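Local coordinates for protein unsaturated glucuronyl hydrolase (Streptococcus agalactiae, PDB 2ZZR) that hydrolyses unsaturated hyaluronan, chondroitin and heparin disaccharides, releasing the unsaturated uronic acid from the sugar it is linked to, at residues M63-G71 with S99-A109. Numbering follows the deposited sequence.
Sequences MDNTEWTNG and SFLNRINNRIA
Arg103 and Asn65 join the C-terminal end of helix 87-105 to the loop entering helix 70-84, two consecutive helices of the α-barrel of this family 88 glycoside hydrolase, and they illustrate how one buried arginine can order a loop through its backbone. The Arg103 chain leaves the helix with CG anti to the backbone N (chi1 -172°) and runs extended to NE, which carries the guanidinium against the backbone of 65-67. There NH1 and NH2 grip Glu67 O end-on, at 3.0 and 2.9 Å, both nearly in the guanidinium plane. NE turns back to Ile108 O, just beyond the Schellman motif that ends the helix, so the group is held flat between the two segments. Over one guanidinium face lie Asn65 O and Thr66 CA.

The packing is tight around Asn65 as well. Its amide stands almost perpendicular to the Phe100 ring (88°), with ND2 over the centre of the ring, 3.5 Å above its plane. In-plane donation from ND2 to Ser99 OG (2.9 Å, nearly straight at 168°) fixes the rotation of the amide, while OD1 receives Arg103 NH1 from above its carbonyl plane, a bent bond of 2.9 Å. Phe100 turns its edge to the backbone carbonyl carbon of Asn70; Tyr119 of helix 115-130 meets the ring edge-to-face.

The side of Thr66 and Ile108 is looser. Thr66 CG2 and Ile108 CG2 approach only to 4.2 Å, and Ile108 is exposed. Glu67, whose carbonyl is clamped, has its CB pointing away from 99-109; its side chain lies about 7 Å from that of Asp114, the probable catalytic nucleophile. Beside the guanidinium edge a water donates to Thr66 O, 2.8 Å from the water oxygen.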
ATOM      1  N   MET A  63      -4.282 -19.289   7.599  1.00 19.73           N
ATOM      2  CA  MET A  63      -4.840 -19.643   6.293  1.00 19.33           C
ATOM      3  C   MET A  63      -3.776 -20.075   5.286  1.00 19.21           C
ATOM      4  O   MET A  63      -2.578 -19.871   5.502  1.00 19.04           O
ATOM      5  CB  MET A  63      -5.647 -18.467   5.730  1.00 19.20           C
ATOM      6  CG  MET A  63      -4.785 -17.330   5.181  1.00 19.35           C
ATOM      7  SD  MET A  63      -5.740 -16.201   4.146  1.00 18.98           S
ATOM      8  CE  MET A  63      -6.182 -17.290   2.790  1.00 20.10           C
ATOM      9  N   ASP A  64      -4.222 -20.652   4.172  1.00 19.04           N
ATOM     10  CA  ASP A  64      -3.312 -21.054   3.108  1.00 19.05           C
ATOM     11  C   ASP A  64      -2.994 -19.878   2.177  1.00 18.42           C
ATOM     12  O   ASP A  64      -3.353 -18.731   2.471  1.00 18.17           O
ATOM     13  CB  ASP A  64      -3.852 -22.270   2.338  1.00 19.69           C
ATOM     14  CG  ASP A  64      -5.173 -21.994   1.619  1.00 21.34           C
ATOM     15  OD1 ASP A  64      -5.660 -20.841   1.613  1.00 21.97           O
ATOM     16  OD2 ASP A  64      -5.729 -22.953   1.041  1.00 24.93           O
ATOM     17  N   ASN A  65      -2.315 -20.170   1.069  1.00 17.88           N
ATOM     18  CA  ASN A  65      -1.851 -19.137   0.146  1.00 17.33           C
ATOM     19  C   ASN A  65      -2.838 -18.881  -0.995  1.00 17.17           C
ATOM     20  O   ASN A  65      -2.554 -19.177  -2.158  1.00 16.99           O
ATOM     21  CB  ASN A  65      -0.456 -19.486  -0.399  1.00 17.25           C
ATOM     22  CG  ASN A  65       0.278 -18.273  -0.953  1.00 17.32           C
ATOM     23  OD1 ASN A  65      -0.273 -17.172  -1.014  1.00 15.07           O
ATOM     24  ND2 ASN A  65       1.533 -18.471  -1.357  1.00 18.38           N
ATOM     25  N   THR A  66      -3.994 -18.311  -0.652  1.00 17.06           N
ATOM     26  CA  THR A  66      -5.070 -18.117  -1.630  1.00 17.24           C
ATOM     27  C   THR A  66      -5.770 -16.756  -1.520  1.00 17.12           C
ATOM     28  O   THR A  66      -6.761 -16.516  -2.205  1.00 17.59           O
ATOM     29  CB  THR A  66      -6.150 -19.226  -1.513  1.00 17.26           C
ATOM     30  OG1 THR A  66      -6.720 -19.191  -0.204  1.00 18.19           O
ATOM     31  CG2 THR A  66      -5.558 -20.614  -1.787  1.00 18.18           C
ATOM     32  N   GLU A  67      -5.261 -15.869  -0.670  1.00 16.55           N
ATOM     33  CA  GLU A  67      -5.838 -14.525  -0.541  1.00 16.04           C
ATOM     34  C   GLU A  67      -5.047 -13.479  -1.334  1.00 15.43           C
ATOM     35  O   GLU A  67      -4.116 -13.824  -2.057  1.00 15.37           O
ATOM     36  CB  GLU A  67      -5.967 -14.117   0.932  1.00 16.48           C
ATOM     37  CG  GLU A  67      -7.379 -14.302   1.523  1.00 17.71           C
ATOM     38  CD  GLU A  67      -8.398 -13.301   1.006  1.00 19.44           C
ATOM     39  OE1 GLU A  67      -8.085 -12.547   0.062  1.00 18.21           O
ATOM     40  OE2 GLU A  67      -9.529 -13.280   1.546  1.00 20.40           O
ATOM     41  N   TRP A  68      -5.440 -12.210  -1.219  1.00 14.85           N
ATOM     42  CA  TRP A  68      -4.705 -11.114  -1.863  1.00 14.20           C
ATOM     43  C   TRP A  68      -3.619 -10.553  -0.944  1.00 14.43           C
ATOM     44  O   TRP A  68      -2.835  -9.695  -1.358  1.00 14.30           O
ATOM     45  CB  TRP A  68      -5.655  -9.981  -2.302  1.00 14.21           C
ATOM     46  CG  TRP A  68      -6.275  -9.169  -1.183  1.00 13.96           C
ATOM     47  CD1 TRP A  68      -7.415  -9.468  -0.487  1.00 14.34           C
ATOM     48  CD2 TRP A  68      -5.802  -7.920  -0.653  1.00 12.99           C
ATOM     49  NE1 TRP A  68      -7.676  -8.492   0.443  1.00 14.57           N
ATOM     50  CE2 TRP A  68      -6.702  -7.529   0.366  1.00 14.10           C
ATOM     51  CE3 TRP A  68      -4.699  -7.097  -0.937  1.00 13.86           C
ATOM     52  CZ2 TRP A  68      -6.534  -6.352   1.112  1.00 14.35           C
ATOM     53  CZ3 TRP A  68      -4.532  -5.920  -0.199  1.00 14.16           C
ATOM     54  CH2 TRP A  68      -5.449  -5.559   0.814  1.00 14.50           C
ATOM     55  N   THR A  69      -3.574 -11.073   0.281  1.00 13.99           N
ATOM     56  CA  THR A  69      -2.828 -10.468   1.387  1.00 14.29           C
ATOM     57  C   THR A  69      -1.597 -11.265   1.837  1.00 14.16           C
ATOM     58  O   THR A  69      -0.845 -10.802   2.701  1.00 14.28           O
ATOM     59  CB  THR A  69      -3.731 -10.318   2.619  1.00 14.39           C
ATOM     60  OG1 THR A  69      -4.424 -11.553   2.860  1.00 14.14           O
ATOM     61  CG2 THR A  69      -4.746  -9.203   2.420  1.00 15.40           C
ATOM     62  N   ASN A  70      -1.401 -12.455   1.273  1.00 14.26           N
ATOM     63  CA  ASN A  70      -0.339 -13.358   1.758  1.00 14.32           C
ATOM     64  C   ASN A  70       1.072 -12.775   1.681  1.00 14.71           C
ATOM     65  O   ASN A  70       1.899 -13.038   2.557  1.00 15.45           O
ATOM     66  CB  ASN A  70      -0.372 -14.691   1.025  1.00 14.31           C
ATOM     67  CG  ASN A  70      -1.678 -15.417   1.221  1.00 14.06           C
ATOM     68  OD1 ASN A  70      -1.808 -16.267   2.110  1.00 17.17           O
ATOM     69  ND2 ASN A  70      -2.662 -15.071   0.409  1.00 13.84           N
ATOM     70  N   GLY A  71       1.324 -11.986   0.641  1.00 14.48           N
ATOM     71  CA  GLY A  71       2.633 -11.357   0.414  1.00 14.28           C
ATOM     72  C   GLY A  71       3.065 -10.387   1.499  1.00 14.46           C
ATOM     73  O   GLY A  71       4.267 -10.195   1.708  1.00 14.56           O
ATOM     74  N   SER A  99       6.313 -21.241  -2.166  1.00 18.42           N
ATOM     75  CA  SER A  99       4.854 -21.341  -2.182  1.00 18.55           C
ATOM     76  C   SER A  99       4.240 -20.394  -3.215  1.00 18.18           C
ATOM     77  O   SER A  99       3.322 -20.773  -3.941  1.00 17.92           O
ATOM     78  CB  SER A  99       4.280 -21.054  -0.791  1.00 18.71           C
ATOM     79  OG  SER A  99       2.860 -21.019  -0.810  1.00 19.56           O
ATOM     80  N   PHE A 100       4.740 -19.160  -3.276  1.00 17.92           N
ATOM     81  CA  PHE A 100       4.288 -18.211  -4.300  1.00 17.83           C
ATOM     82  C   PHE A 100       4.621 -18.680  -5.716  1.00 17.86           C
ATOM     83  O   PHE A 100       3.825 -18.507  -6.635  1.00 18.17           O
ATOM     84  CB  PHE A 100       4.833 -16.801  -4.028  1.00 17.48           C
ATOM     85  CG  PHE A 100       4.126 -16.091  -2.909  1.00 17.18           C
ATOM     86  CD1 PHE A 100       4.736 -15.928  -1.671  1.00 15.96           C
ATOM     87  CD2 PHE A 100       2.835 -15.598  -3.088  1.00 16.56           C
ATOM     88  CE1 PHE A 100       4.084 -15.281  -0.626  1.00 15.79           C
ATOM     89  CE2 PHE A 100       2.170 -14.953  -2.052  1.00 15.84           C
ATOM     90  CZ  PHE A 100       2.791 -14.794  -0.817  1.00 16.26           C
ATOM     91  N   LEU A 101       5.794 -19.283  -5.887  1.00 18.66           N
ATOM     92  CA  LEU A 101       6.159 -19.878  -7.165  1.00 19.07           C
ATOM     93  C   LEU A 101       5.187 -21.000  -7.535  1.00 19.24           C
ATOM     94  O   LEU A 101       4.747 -21.092  -8.684  1.00 19.18           O
ATOM     95  CB  LEU A 101       7.605 -20.393  -7.134  1.00 19.23           C
ATOM     96  CG  LEU A 101       8.209 -20.943  -8.436  1.00 19.16           C
ATOM     97  CD1 LEU A 101       7.902 -20.089  -9.672  1.00 20.03           C
ATOM     98  CD2 LEU A 101       9.713 -21.120  -8.275  1.00 19.77           C
ATOM     99  N   ASN A 102       4.848 -21.842  -6.562  1.00 19.90           N
ATOM    100  CA  ASN A 102       3.840 -22.884  -6.781  1.00 20.36           C
ATOM    101  C   ASN A 102       2.486 -22.295  -7.187  1.00 20.21           C
ATOM    102  O   ASN A 102       1.818 -22.799  -8.099  1.00 19.99           O
ATOM    103  CB  ASN A 102       3.669 -23.750  -5.534  1.00 20.85           C
ATOM    104  CG  ASN A 102       2.588 -24.810  -5.708  1.00 22.89           C
ATOM    105  OD1 ASN A 102       1.447 -24.628  -5.283  1.00 25.53           O
ATOM    106  ND2 ASN A 102       2.941 -25.907  -6.363  1.00 24.62           N
ATOM    107  N   ARG A 103       2.098 -21.221  -6.503  1.00 20.01           N
ATOM    108  CA  ARG A 103       0.813 -20.564  -6.737  1.00 19.90           C
ATOM    109  C   ARG A 103       0.670 -20.026  -8.166  1.00 20.04           C
ATOM    110  O   ARG A 103      -0.391 -20.173  -8.785  1.00 20.19           O
ATOM    111  CB  ARG A 103       0.586 -19.455  -5.702  1.00 19.53           C
ATOM    112  CG  ARG A 103      -0.809 -18.850  -5.757  1.00 18.90           C
ATOM    113  CD  ARG A 103      -1.044 -17.874  -4.629  1.00 17.87           C
ATOM    114  NE  ARG A 103      -2.344 -17.216  -4.766  1.00 16.41           N
ATOM    115  CZ  ARG A 103      -2.819 -16.298  -3.931  1.00 16.52           C
ATOM    116  NH1 ARG A 103      -2.118 -15.917  -2.863  1.00 15.50           N
ATOM    117  NH2 ARG A 103      -4.010 -15.760  -4.162  1.00 16.49           N
ATOM    118  N   ILE A 104       1.726 -19.407  -8.693  1.00 20.26           N
ATOM    119  CA  ILE A 104       1.673 -18.893 -10.065  1.00 20.55           C
ATOM    120  C   ILE A 104       1.813 -20.011 -11.113  1.00 20.99           C
ATOM    121  O   ILE A 104       1.113 -20.005 -12.128  1.00 21.18           O
ATOM    122  CB  ILE A 104       2.643 -17.678 -10.311  1.00 20.35           C
ATOM    123  CG1 ILE A 104       2.488 -17.118 -11.730  1.00 20.44           C
ATOM    124  CG2 ILE A 104       4.103 -18.037 -10.028  1.00 20.56           C
ATOM    125  CD1 ILE A 104       1.150 -16.461 -12.005  1.00 22.08           C
ATOM    126  N   ASN A 105       2.694 -20.975 -10.845  1.00 21.44           N
ATOM    127  CA  ASN A 105       2.867 -22.123 -11.734  1.00 21.97           C
ATOM    128  C   ASN A 105       1.545 -22.835 -11.988  1.00 22.07           C
ATOM    129  O   ASN A 105       1.250 -23.237 -13.118  1.00 22.40           O
ATOM    130  CB  ASN A 105       3.903 -23.097 -11.165  1.00 21.88           C
ATOM    131  CG  ASN A 105       5.327 -22.689 -11.491  1.00 23.04           C
ATOM    132  OD1 ASN A 105       5.559 -21.829 -12.343  1.00 24.51           O
ATOM    133  ND2 ASN A 105       6.294 -23.320 -10.828  1.00 23.16           N
ATOM    134  N   ASN A 106       0.746 -22.949 -10.933  1.00 22.11           N
ATOM    135  CA  ASN A 106      -0.541 -23.629 -10.985  1.00 22.45           C
ATOM    136  C   ASN A 106      -1.740 -22.695 -11.110  1.00 22.23           C
ATOM    137  O   ASN A 106      -2.888 -23.147 -11.062  1.00 22.41           O
ATOM    138  CB  ASN A 106      -0.683 -24.527  -9.763  1.00 22.63           C
ATOM    139  CG  ASN A 106       0.226 -25.727  -9.831  1.00 24.10           C
ATOM    140  OD1 ASN A 106       0.071 -26.583 -10.703  1.00 25.72           O
ATOM    141  ND2 ASN A 106       1.195 -25.793  -8.925  1.00 25.03           N
ATOM    142  N   ARG A 107      -1.468 -21.398 -11.268  1.00 21.83           N
ATOM    143  CA  ARG A 107      -2.511 -20.383 -11.479  1.00 21.55           C
ATOM    144  C   ARG A 107      -3.656 -20.494 -10.458  1.00 20.99           C
ATOM    145  O   ARG A 107      -4.843 -20.486 -10.814  1.00 21.24           O
ATOM    146  CB  ARG A 107      -3.032 -20.439 -12.922  1.00 21.59           C
ATOM    147  CG  ARG A 107      -1.961 -20.162 -13.987  1.00 22.14           C
ATOM    148  CD  ARG A 107      -2.484 -20.380 -15.407  1.00 22.26           C
ATOM    149  NE  ARG A 107      -3.587 -19.478 -15.744  1.00 23.45           N
ATOM    150  CZ  ARG A 107      -3.441 -18.261 -16.269  1.00 23.71           C
ATOM    151  NH1 ARG A 107      -2.229 -17.777 -16.526  1.00 22.85           N
ATOM    152  NH2 ARG A 107      -4.516 -17.526 -16.539  1.00 23.10           N
ATOM    153  N   ILE A 108      -3.280 -20.597  -9.186  1.00 20.27           N
ATOM    154  CA  ILE A 108      -4.228 -20.743  -8.087  1.00 19.89           C
ATOM    155  C   ILE A 108      -4.616 -19.385  -7.511  1.00 19.46           C
ATOM    156  O   ILE A 108      -3.758 -18.649  -7.016  1.00 19.12           O
ATOM    157  CB  ILE A 108      -3.646 -21.630  -6.958  1.00 20.28           C
ATOM    158  CG1 ILE A 108      -3.353 -23.038  -7.485  1.00 21.44           C
ATOM    159  CG2 ILE A 108      -4.596 -21.672  -5.746  1.00 20.63           C
ATOM    160  CD1 ILE A 108      -2.422 -23.844  -6.598  1.00 23.61           C
ATOM    161  N   ALA A 109      -5.912 -19.070  -7.575  1.00 18.56           N
ATOM    162  CA  ALA A 109      -6.482 -17.868  -6.962  1.00 17.95           C
ATOM    163  C   ALA A 109      -5.788 -16.567  -7.392  1.00 17.86           C
ATOM    164  O   ALA A 109      -5.460 -15.719  -6.556  1.00 17.25           O
ATOM    165  CB  ALA A 109      -6.494 -18.001  -5.428  1.00 17.81           C
TER
HETATM  166  O   HOH W   1      -6.932 -14.437  -4.018  1.00 17.77           O